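Local coordinates for testis-expressed protein 101 (Mus musculus, PDB 7BPS) that plays a role in fertilization by controlling sperm binding to the zona pellucida and sperm migration into the oviduct, probably through the adhesion molecule ADAM3, at residues Val42-Ile45 with Arg51-Val54; Ile71-Thr74 with Val80-Ser83; Arg118-Cys123 with Thr142-Gly147; Leu126-Ser131 with Gln146-Phe151; Gly154-Thr159 with Gly181-Lys186. All coordinates share one frame; numbering follows the deposited sequence.

Contact 1: Val42-Ile45 with Arg51-Val54; sequences VLLI and RTVV
Ile45 and Val53 form an antiparallel hydrogen-bonded pair between the strands 42-45 and 52-54, whose axes approach to 4.6 Å and run 161° apart. Their two amides are bonded reciprocally, Ile45 N to Val53 O at 3.0 Å and Val53 N to Ile45 O at 2.7 Å. Next along the ladder, Leu44 and Val54 are a non-hydrogen-bonded pair, and CA-H...O contacts such as Leu44 CA to Val53 O, 3.2 Å, fill in between the amide bonds. On the face that carries these two residues, Leu44 and Val54 lie side by side and point the same way, with Leu44 CD2 4.0 Å from Val54 CG2. The other branch of Val54, CG1, is set anti to the backbone N (chi1 -174°) and meets Val42 CG2 at 3.7 Å. Thr52 CG2 lies against Leu44 CB at 3.8 Å. Pro19 and Trp103 cover Leu44 and Thr52 on this side. Leu43 and Ile45 point to the other face, where they pack on Phe151 and Leu149 of the second Ly6/uPAR domain. The arrangement is a buried, central antiparallel beta hairpin of the first Ly6/uPAR domain, one face packed on the second domain and the other covered by Pro19 and Trp103.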
# COMPACT_ATOMS: atom_id res chain seq x y z
N VAL A 42 4.87 -2.15 4.67
CA VAL A 42 3.42 -1.82 4.65
C VAL A 42 3.16 -0.90 3.48
O VAL A 42 3.97 -0.01 3.25
CB VAL A 42 2.98 -1.20 5.99
CG1 VAL A 42 3.79 0.05 6.35
CG2 VAL A 42 1.50 -0.93 6.00
N LEU A 43 2.05 -1.12 2.78
CA LEU A 43 1.53 -0.24 1.70
C LEU A 43 0.13 0.21 2.12
O LEU A 43 -0.66 -0.65 2.54
CB LEU A 43 1.49 -1.02 0.39
CG LEU A 43 0.94 -0.28 -0.83
CD1 LEU A 43 1.67 1.01 -1.10
CD2 LEU A 43 1.02 -1.16 -2.05
N LEU A 44 -0.15 1.51 2.01
CA LEU A 44 -1.46 2.11 2.40
C LEU A 44 -2.02 2.82 1.18
O LEU A 44 -1.30 3.61 0.58
CB LEU A 44 -1.25 3.09 3.56
CG LEU A 44 -0.71 2.45 4.84
CD1 LEU A 44 0.80 2.61 4.96
CD2 LEU A 44 -1.40 3.01 6.06
N ILE A 45 -3.26 2.52 0.82
CA ILE A 45 -3.93 3.11 -0.38
C ILE A 45 -5.31 3.61 0.03
O ILE A 45 -6.06 2.86 0.68
CB ILE A 45 -4.00 2.10 -1.52
CG1 ILE A 45 -2.63 1.52 -1.86
CG2 ILE A 45 -4.65 2.75 -2.73
CD1 ILE A 45 -2.67 0.24 -2.64
N ARG A 51 -12.07 4.59 3.36
CA ARG A 51 -11.10 3.94 4.28
C ARG A 51 -9.79 3.70 3.53
O ARG A 51 -9.70 3.96 2.27
CB ARG A 51 -11.66 2.62 4.81
CG ARG A 51 -13.01 2.79 5.49
CD ARG A 51 -13.34 1.51 6.23
NE ARG A 51 -14.17 1.78 7.37
CZ ARG A 51 -15.49 1.66 7.38
NH1 ARG A 51 -16.13 1.27 6.29
NH2 ARG A 51 -16.15 1.93 8.49
N THR A 52 -8.79 3.23 4.25
CA THR A 52 -7.43 2.98 3.73
C THR A 52 -7.21 1.47 3.67
O THR A 52 -7.43 0.78 4.69
CB THR A 52 -6.40 3.68 4.61
OG1 THR A 52 -6.65 5.07 4.51
CG2 THR A 52 -4.98 3.41 4.19
N VAL A 53 -6.81 0.98 2.50
CA VAL A 53 -6.36 -0.43 2.34
C VAL A 53 -4.95 -0.53 2.93
O VAL A 53 -4.12 0.31 2.60
CB VAL A 53 -6.41 -0.86 0.87
CG1 VAL A 53 -6.00 -2.32 0.68
CG2 VAL A 53 -7.80 -0.65 0.31
N VAL A 54 -4.72 -1.51 3.79
CA VAL A 54 -3.40 -1.77 4.42
C VAL A 54 -2.96 -3.21 4.08
O VAL A 54 -3.67 -4.19 4.49
CB VAL A 54 -3.45 -1.49 5.93
CG1 VAL A 54 -2.11 -1.62 6.56
CG2 VAL A 54 -3.99 -0.10 6.19

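Contact 2: Ile71-Thr74 with Val80-Ser83; sequences IQYT and VAIS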
# COMPACT_ATOMS: atom_id res chain seq x y z
N ILE A 71 8.16 5.63 0.48
CA ILE A 71 7.75 6.12 -0.87
C ILE A 71 6.31 6.64 -0.80
O ILE A 71 5.42 5.93 -0.28
CB ILE A 71 7.91 5.02 -1.93
CG1 ILE A 71 9.37 4.58 -2.05
CG2 ILE A 71 7.37 5.48 -3.28
CD1 ILE A 71 9.57 3.32 -2.86
N GLN A 72 6.11 7.82 -1.36
CA GLN A 72 4.78 8.30 -1.79
C GLN A 72 4.68 8.12 -3.30
O GLN A 72 5.37 8.85 -4.05
CB GLN A 72 4.57 9.75 -1.35
CG GLN A 72 3.23 10.29 -1.79
CD GLN A 72 2.86 11.55 -1.08
OE1 GLN A 72 2.08 11.53 -0.12
NE2 GLN A 72 3.39 12.65 -1.59
N TYR A 73 3.87 7.16 -3.74
CA TYR A 73 3.75 6.80 -5.18
C TYR A 73 2.93 7.89 -5.85
O TYR A 73 3.31 8.40 -6.89
CB TYR A 73 3.15 5.40 -5.34
CG TYR A 73 3.94 4.33 -4.64
CD1 TYR A 73 4.90 3.61 -5.33
CD2 TYR A 73 3.77 4.05 -3.29
CE1 TYR A 73 5.67 2.65 -4.70
CE2 TYR A 73 4.54 3.10 -2.65
CZ TYR A 73 5.49 2.38 -3.36
OH TYR A 73 6.29 1.44 -2.79
N THR A 74 1.83 8.25 -5.21
CA THR A 74 0.84 9.22 -5.72
C THR A 74 0.43 10.14 -4.56
O THR A 74 0.21 9.63 -3.46
CB THR A 74 -0.36 8.50 -6.34
OG1 THR A 74 0.01 7.72 -7.48
CG2 THR A 74 -1.43 9.49 -6.75
N VAL A 80 -4.13 8.40 -2.86
CA VAL A 80 -2.84 8.45 -2.11
C VAL A 80 -2.36 7.01 -1.98
O VAL A 80 -3.17 6.15 -1.49
CB VAL A 80 -3.02 9.09 -0.73
CG1 VAL A 80 -1.70 9.17 0.02
CG2 VAL A 80 -3.69 10.45 -0.82
N ALA A 81 -1.12 6.75 -2.37
CA ALA A 81 -0.45 5.46 -2.13
C ALA A 81 0.91 5.75 -1.50
O ALA A 81 1.65 6.57 -2.06
CB ALA A 81 -0.38 4.68 -3.42
N ILE A 82 1.20 5.12 -0.35
CA ILE A 82 2.44 5.34 0.44
C ILE A 82 2.94 4.00 0.97
O ILE A 82 2.11 3.19 1.41
CB ILE A 82 2.15 6.30 1.60
CG1 ILE A 82 2.02 7.74 1.09
CG2 ILE A 82 3.22 6.17 2.68
CD1 ILE A 82 1.58 8.74 2.16
N SER A 83 4.26 3.77 0.98
CA SER A 83 4.85 2.54 1.57
C SER A 83 6.00 2.88 2.51
O SER A 83 6.68 3.90 2.29
CB SER A 83 5.25 1.53 0.52
OG SER A 83 6.36 1.99 -0.21
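The phenol of Tyr73 reaches Ser83, its OH lying 2.6 Å from Ser83 OG in a hydrogen bond that either hydroxyl could donate. Ser83 OG occupies the position between its own backbone N and carbonyl carbon (chi1 70°), which brings it to the phenol OH. Ser83 CB and Ala81 C both lie at the edge of the Tyr73 ring, in its plane. Over the centre of one ring face lies the methyl Ile71 CG2, 3.4 Å above the plane, so the ring is held between a hydroxyl at its OH, backbone at its edge and an aliphatic cover. On the other side of the sheet Gln72 OE1 reaches Ile82 CD1 at 3.6 Å.

The backbone sets these groups in place. Ile71 and Ser83 exchange two amide bonds, Ser83 N to Ile71 O at 2.8 Å being the shorter. Tyr73 N then donates to Ala81 O at 2.8 Å, and Ala81 N returns only a weak bond to Thr74 O at 3.4 Å. Farther out, Leu43 and Val180 touch both Tyr73 and Ser83, Met174 and Ile177 touch the Tyr73 side chain, and Thr74 OG1 bonds to Leu173 O, tying this corner to the second domain. Tyr73 and Thr74 both face Ala81, which is a classic beta bulge; it shifts the register by one residue in the hairpin of strands 68-72 and 80-88, at the border of the first domain's sheet.

Contact 3: Arg118-Cys123 with Thr142-Gly147; sequences RHCPTC and TQCYQG. With SO4 (sulfate ion), chain H.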
# COMPACT_ATOMS: atom_id res chain seq x y z
N ARG A 118 -15.00 18.85 -12.01
CA ARG A 118 -15.03 17.44 -12.47
C ARG A 118 -15.50 16.56 -11.32
O ARG A 118 -15.35 16.96 -10.16
CB ARG A 118 -13.65 17.07 -13.01
CG ARG A 118 -13.12 18.06 -14.05
CD ARG A 118 -14.06 18.30 -15.22
NE ARG A 118 -13.36 18.16 -16.49
CZ ARG A 118 -13.50 17.14 -17.35
NH1 ARG A 118 -14.35 16.15 -17.10
NH2 ARG A 118 -12.79 17.13 -18.47
N HIS A 119 -16.09 15.42 -11.66
CA HIS A 119 -16.57 14.35 -10.75
C HIS A 119 -16.05 12.99 -11.24
O HIS A 119 -15.87 12.83 -12.44
CB HIS A 119 -18.10 14.41 -10.65
CG HIS A 119 -18.61 15.77 -10.29
ND1 HIS A 119 -18.56 16.84 -11.18
CD2 HIS A 119 -19.17 16.24 -9.15
CE1 HIS A 119 -19.07 17.91 -10.59
NE2 HIS A 119 -19.47 17.57 -9.36
N CYS A 120 -15.73 12.08 -10.32
CA CYS A 120 -15.23 10.72 -10.62
C CYS A 120 -15.85 9.73 -9.63
O CYS A 120 -15.95 10.01 -8.43
CB CYS A 120 -13.72 10.58 -10.50
SG CYS A 120 -12.77 11.80 -11.41
N PRO A 121 -16.25 8.55 -10.14
CA PRO A 121 -16.60 7.42 -9.29
C PRO A 121 -15.39 7.15 -8.39
O PRO A 121 -14.26 7.15 -8.88
CB PRO A 121 -16.85 6.26 -10.27
CG PRO A 121 -17.10 6.93 -11.61
CD PRO A 121 -16.35 8.23 -11.58
N THR A 122 -15.66 6.97 -7.10
CA THR A 122 -14.62 6.94 -6.06
C THR A 122 -14.82 5.72 -5.17
O THR A 122 -15.91 5.56 -4.62
CB THR A 122 -14.65 8.24 -5.23
OG1 THR A 122 -14.50 9.36 -6.13
CG2 THR A 122 -13.62 8.24 -4.12
N CYS A 123 -13.78 4.91 -4.97
CA CYS A 123 -13.82 3.78 -4.01
C CYS A 123 -12.42 3.17 -3.83
O CYS A 123 -11.54 3.40 -4.66
CB CYS A 123 -14.79 2.70 -4.50
SG CYS A 123 -14.21 1.84 -5.99
N THR A 142 -5.82 15.60 -12.24
CA THR A 142 -5.61 15.59 -13.70
C THR A 142 -6.63 14.68 -14.40
O THR A 142 -6.79 14.85 -15.60
CB THR A 142 -4.17 15.16 -14.04
OG1 THR A 142 -3.94 13.83 -13.58
CG2 THR A 142 -3.13 16.10 -13.46
N GLN A 143 -7.28 13.74 -13.71
CA GLN A 143 -8.02 12.63 -14.40
C GLN A 143 -8.97 11.89 -13.44
O GLN A 143 -8.78 11.98 -12.22
CB GLN A 143 -7.05 11.62 -15.04
CG GLN A 143 -6.11 10.91 -14.08
CD GLN A 143 -5.16 9.89 -14.69
OE1 GLN A 143 -4.77 8.89 -14.08
NE2 GLN A 143 -4.73 10.15 -15.91
N CYS A 144 -9.99 11.22 -13.98
CA CYS A 144 -10.66 10.09 -13.30
C CYS A 144 -9.84 8.84 -13.58
O CYS A 144 -9.29 8.71 -14.68
CB CYS A 144 -12.10 9.92 -13.74
SG CYS A 144 -13.15 11.35 -13.36
N TYR A 145 -9.72 8.00 -12.57
CA TYR A 145 -8.94 6.75 -12.58
C TYR A 145 -9.84 5.63 -12.07
O TYR A 145 -10.53 5.83 -11.07
CB TYR A 145 -7.64 6.94 -11.79
CG TYR A 145 -6.83 5.69 -11.55
CD1 TYR A 145 -7.14 4.84 -10.52
CD2 TYR A 145 -5.74 5.38 -12.34
CE1 TYR A 145 -6.37 3.73 -10.24
CE2 TYR A 145 -4.96 4.27 -12.07
CZ TYR A 145 -5.28 3.43 -11.03
OH TYR A 145 -4.53 2.32 -10.75
N GLN A 146 -9.86 4.51 -12.80
CA GLN A 146 -10.46 3.21 -12.41
C GLN A 146 -9.39 2.14 -12.62
O GLN A 146 -9.09 1.86 -13.79
CB GLN A 146 -11.71 2.90 -13.23
CG GLN A 146 -12.77 3.99 -13.18
CD GLN A 146 -12.57 5.01 -14.27
OE1 GLN A 146 -12.19 4.65 -15.37
NE2 GLN A 146 -12.82 6.28 -13.98
N GLY A 147 -8.79 1.64 -11.55
CA GLY A 147 -7.65 0.74 -11.62
C GLY A 147 -7.81 -0.51 -10.77
O GLY A 147 -8.71 -0.57 -9.89
S SO4 H . -18.00 15.59 -14.80
O1 SO4 H . -17.68 16.74 -15.63
O2 SO4 H . -18.98 15.96 -13.81
O3 SO4 H . -18.54 14.55 -15.63
O4 SO4 H . -16.78 15.10 -14.17
O HOH W 1 -12.98 7.09 -11.04
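Cys120 and Cys144 are joined by a disulfide, Cys120 SG to Cys144 SG 2.0 Å with a chi3 of -79°, and this bond is nearly all of the close packing here. Both CB atoms point toward the other strand, and chi1 near -60° places each SG beside its own backbone N, where the two sulfurs bond. Cys144 SG also lies 3.2 Å from His119 O. The strands 119-121 and 143-147 run almost exactly parallel, but their axes stay 6.8 Å apart and no backbone hydrogen bond links them. Such a cross-link belongs to the cysteine-rich core of the three-finger Ly6/uPAR fold: the Cys137-Cys165 disulfide packs beside Cys120, and Cys123 is bonded to Cys129. Along the strand, Thr122 OG1 bonds back to Cys120 O at 2.8 Å. Away from the disulfide a water lies between the strands and donates to Tyr145 O at 2.8 Å. On the outer side His119 points away from strand 143-147, and a sulfate ion, probably from the crystallisation liquor, lies beside it; His119 N gives sulfate O4 a nearly straight bond of 2.6 Å, and His119 ND1 adds a weak one to O2.

Contact 4: Leu126-Ser131 with Gln146-Phe151; sequences LGSCSS and QGRLEF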
# COMPACT_ATOMS: atom_id res chain seq x y z
N LEU A 126 -10.33 -4.19 -1.13
CA LEU A 126 -9.76 -5.52 -1.40
C LEU A 126 -10.80 -6.30 -2.18
O LEU A 126 -11.95 -6.35 -1.74
CB LEU A 126 -9.44 -6.16 -0.06
CG LEU A 126 -8.25 -5.50 0.63
CD1 LEU A 126 -8.20 -5.90 2.09
CD2 LEU A 126 -6.97 -5.88 -0.09
N GLY A 127 -10.41 -6.78 -3.35
CA GLY A 127 -11.33 -7.40 -4.31
C GLY A 127 -11.96 -6.36 -5.20
O GLY A 127 -11.24 -5.74 -5.99
N SER A 128 -13.27 -6.21 -5.09
CA SER A 128 -14.08 -5.27 -5.89
C SER A 128 -14.87 -4.36 -4.95
O SER A 128 -15.33 -4.83 -3.88
CB SER A 128 -14.97 -6.01 -6.84
OG SER A 128 -14.26 -6.28 -8.03
N CYS A 129 -14.96 -3.08 -5.32
CA CYS A 129 -15.82 -2.09 -4.64
C CYS A 129 -17.26 -2.58 -4.77
O CYS A 129 -17.64 -3.00 -5.89
CB CYS A 129 -15.68 -0.71 -5.27
SG CYS A 129 -14.00 -0.05 -5.17
N SER A 130 -18.02 -2.52 -3.69
CA SER A 130 -19.48 -2.77 -3.72
C SER A 130 -20.20 -1.60 -4.43
O SER A 130 -21.28 -1.83 -5.02
CB SER A 130 -20.00 -3.03 -2.32
OG SER A 130 -19.61 -2.00 -1.43
N SER A 131 -19.62 -0.40 -4.40
CA SER A 131 -20.16 0.83 -5.04
C SER A 131 -19.04 1.84 -5.23
O SER A 131 -18.02 1.72 -4.57
CB SER A 131 -21.30 1.44 -4.22
OG SER A 131 -20.93 1.63 -2.86
N GLN A 146 -9.86 4.51 -12.80
CA GLN A 146 -10.46 3.21 -12.41
C GLN A 146 -9.39 2.14 -12.62
O GLN A 146 -9.09 1.86 -13.79
CB GLN A 146 -11.71 2.90 -13.23
CG GLN A 146 -12.77 3.99 -13.18
CD GLN A 146 -12.57 5.01 -14.27
OE1 GLN A 146 -12.19 4.65 -15.37
NE2 GLN A 146 -12.82 6.28 -13.98
N GLY A 147 -8.79 1.64 -11.55
CA GLY A 147 -7.65 0.74 -11.62
C GLY A 147 -7.81 -0.51 -10.77
O GLY A 147 -8.71 -0.57 -9.89
N ARG A 148 -6.91 -1.46 -11.01
CA ARG A 148 -6.80 -2.75 -10.30
C ARG A 148 -5.32 -2.95 -10.03
O ARG A 148 -4.51 -2.79 -10.95
CB ARG A 148 -7.51 -3.85 -11.11
CG ARG A 148 -7.50 -5.24 -10.49
CD ARG A 148 -8.67 -6.10 -10.96
NE ARG A 148 -9.70 -6.10 -9.92
CZ ARG A 148 -10.92 -5.56 -10.01
NH1 ARG A 148 -11.35 -4.95 -11.10
NH2 ARG A 148 -11.74 -5.67 -8.98
N LEU A 149 -4.99 -3.23 -8.77
CA LEU A 149 -3.62 -3.53 -8.32
C LEU A 149 -3.58 -5.00 -7.96
O LEU A 149 -4.36 -5.40 -7.11
CB LEU A 149 -3.24 -2.64 -7.14
CG LEU A 149 -3.25 -1.14 -7.44
CD1 LEU A 149 -2.78 -0.38 -6.21
CD2 LEU A 149 -2.40 -0.79 -8.65
N GLU A 150 -2.67 -5.73 -8.60
CA GLU A 150 -2.42 -7.18 -8.40
C GLU A 150 -1.15 -7.32 -7.56
O GLU A 150 -0.09 -6.87 -8.04
CB GLU A 150 -2.26 -7.77 -9.81
CG GLU A 150 -2.78 -9.15 -9.98
CD GLU A 150 -4.28 -9.15 -9.86
OE1 GLU A 150 -4.96 -8.40 -10.64
OE2 GLU A 150 -4.76 -9.90 -8.97
N PHE A 151 -1.24 -7.85 -6.35
CA PHE A 151 -0.06 -8.10 -5.48
C PHE A 151 0.21 -9.60 -5.38
O PHE A 151 -0.74 -10.39 -5.30
CB PHE A 151 -0.27 -7.51 -4.10
CG PHE A 151 -0.45 -6.01 -4.13
CD1 PHE A 151 0.65 -5.18 -4.08
CD2 PHE A 151 -1.71 -5.46 -4.19
CE1 PHE A 151 0.47 -3.81 -4.06
CE2 PHE A 151 -1.88 -4.08 -4.17
CZ PHE A 151 -0.79 -3.26 -4.11
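Arg148 meets Gly127 and Ser128 with the edge of its guanidinium group, one nitrogen serving both. Arg148 NH2 donates to the carbonyl Gly127 O at 3.0 Å, with an N-H...O angle of 138°, and weakly to the hydroxyl Ser128 OG at 2.8 Å. The two acceptors lie near the guanidinium plane, although Gly127 O is somewhat tilted out of it. Seen from the acceptor, the donor stands well above the carbonyl plane and not on a lone pair. Ser128 OG, anti to its own carbonyl carbon, lies near NH2, while Gly127, at a positive phi, turns the chain so that its carbonyl and the neighbouring hydroxyl converge on the same nitrogen. The arginine covers the distance because CG is anti to the backbone N (chi1 -179°) and the chain then bends at chi3 (-101°), carrying the head across from Arg148 CA to a backbone whose nearest CA, Gly127 CA, is 8.8 Å away.

Between the two segments runs strand 158-163, which pairs with both: Gln161 touches Arg148 and Ser128, and Thr159 touches the arginine while bonding to the Gly127 backbone. At the start of the loop Leu126 packs on Val53 of the first domain, and the loop itself is tied back by the Cys129-Cys123 disulfide of this Ly6/uPAR domain. Only 83 Å² is buried. Two neutral acceptors share one nitrogen, through one bent bond and one weak one, so the contact is a modest polar bridge that does not neutralise the charge of Arg148.

Contact 5: Gly154-Thr159 with Gly181-Lys186; sequences GGMDAT and GPMTVK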
# COMPACT_ATOMS: atom_id res chain seq x y z
N GLY A 154 5.40 -13.13 -0.99
CA GLY A 154 5.52 -12.79 0.44
C GLY A 154 4.33 -13.27 1.22
O GLY A 154 4.20 -12.79 2.36
N GLY A 155 3.53 -14.19 0.68
CA GLY A 155 2.27 -14.63 1.31
C GLY A 155 1.23 -13.50 1.35
O GLY A 155 0.35 -13.52 2.24
N MET A 156 1.32 -12.55 0.40
CA MET A 156 0.55 -11.28 0.41
C MET A 156 -0.33 -11.17 -0.83
O MET A 156 -0.73 -10.02 -1.10
CB MET A 156 1.49 -10.06 0.38
CG MET A 156 2.20 -9.79 1.66
SD MET A 156 1.07 -9.75 3.07
CE MET A 156 0.30 -8.17 2.72
N ASP A 157 -0.64 -12.28 -1.52
CA ASP A 157 -1.35 -12.27 -2.83
C ASP A 157 -2.74 -11.64 -2.64
O ASP A 157 -3.46 -12.08 -1.72
CB ASP A 157 -1.46 -13.69 -3.41
CG ASP A 157 -0.12 -14.37 -3.58
OD1 ASP A 157 0.40 -14.36 -4.70
OD2 ASP A 157 0.38 -14.90 -2.60
N ALA A 158 -3.07 -10.62 -3.43
CA ALA A 158 -4.26 -9.77 -3.24
C ALA A 158 -4.56 -8.95 -4.50
O ALA A 158 -3.64 -8.76 -5.30
CB ALA A 158 -3.99 -8.88 -2.06
N THR A 159 -5.79 -8.49 -4.67
CA THR A 159 -6.17 -7.41 -5.61
C THR A 159 -6.84 -6.26 -4.84
O THR A 159 -7.62 -6.52 -3.88
CB THR A 159 -7.25 -7.73 -6.66
OG1 THR A 159 -8.11 -8.78 -6.21
CG2 THR A 159 -6.71 -8.07 -8.01
N GLY A 181 8.89 -4.07 -1.05
CA GLY A 181 9.51 -5.07 -0.19
C GLY A 181 9.39 -6.44 -0.85
O GLY A 181 9.77 -6.58 -2.01
N PRO A 182 8.77 -7.44 -0.20
CA PRO A 182 8.69 -8.78 -0.77
C PRO A 182 7.55 -8.94 -1.77
O PRO A 182 7.44 -10.01 -2.31
CB PRO A 182 8.46 -9.65 0.47
CG PRO A 182 7.65 -8.77 1.38
CD PRO A 182 8.12 -7.35 1.11
N MET A 183 6.76 -7.89 -2.01
CA MET A 183 5.55 -7.96 -2.88
C MET A 183 5.91 -7.45 -4.28
O MET A 183 6.69 -6.52 -4.38
CB MET A 183 4.40 -7.11 -2.34
CG MET A 183 3.85 -7.56 -1.01
SD MET A 183 2.47 -6.51 -0.51
CE MET A 183 3.28 -5.39 0.64
N THR A 184 5.31 -8.06 -5.30
CA THR A 184 5.32 -7.60 -6.71
C THR A 184 3.96 -6.95 -6.97
O THR A 184 2.96 -7.46 -6.41
CB THR A 184 5.63 -8.81 -7.60
OG1 THR A 184 6.95 -9.20 -7.22
CG2 THR A 184 5.55 -8.53 -9.08
N VAL A 185 3.93 -5.92 -7.83
CA VAL A 185 2.73 -5.11 -8.18
C VAL A 185 2.57 -5.08 -9.68
O VAL A 185 3.52 -4.65 -10.34
CB VAL A 185 2.82 -3.63 -7.73
CG1 VAL A 185 1.43 -3.10 -7.43
CG2 VAL A 185 3.74 -3.43 -6.54
N LYS A 186 1.37 -5.38 -10.15
CA LYS A 186 0.90 -5.09 -11.53
C LYS A 186 -0.25 -4.10 -11.42
O LYS A 186 -1.09 -4.27 -10.52
CB LYS A 186 0.49 -6.37 -12.26
CG LYS A 186 1.64 -7.31 -12.62
CD LYS A 186 1.45 -8.10 -13.93
CE LYS A 186 2.32 -9.35 -14.03
NZ LYS A 186 1.79 -10.45 -13.18
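Gly154 and Met156 belong to the turn between strands 143-152 and 158-163, the tip of a finger in the second Ly6/uPAR domain, and they meet Pro182, just before strand 183-193, and Met183, its first residue. The two methionines carry the contact and cross obliquely. Met183 lays its CG 3.7 Å from Met156 CB, and its sulfur, Met183 SD, is 3.8 Å from the same carbon. Met156 CG stands 3.9 Å from Met183 CG, so that Met156 CB and CG both lie against Met183 CG and SD. Met156 is folded at chi2 (-51°) and again at chi3, which curls its thioether up close to its own backbone. In the three-finger fold such tips project from the disulfide core; here the tip packs on the first domain, Met156 on Leu13 and Leu55, and Met183 on Thr41. At the other end of the contact, Gly154 CA and Pro182 CA come within 5.3 Å, the glycine having no side chain to hold the ring away. Gly154 N lies 4.0 Å from Pro182 O, and no hydrogen bond spans the two segments. Gly154 and Gly155 both take positive phi values as the chain turns back. Pro182 rests in addition on Gln39, Thr41 and Ser57.

In the fold
Contacts 1 and 2 are the buried backbone ladders of the first domain, neighbours in one sheet through strands 37-46 and 80-88, with Leu44 N probably bonded to Ile82 O. Contacts 3, 4 and 5 belong to the second domain, where side chains rather than strand pairing join the segments: a covalent sulfur bridge in contact 3, an arginine at the surface in contact 4, and partly buried methionines in contact 5. Contacts 3 and 4 share strand 143-152 and are tied by the Cys123-Cys129 disulfide, while contacts 4 and 5 meet through strand 158-163. Contacts 1, 4 and 5 all border the interface of the two domains.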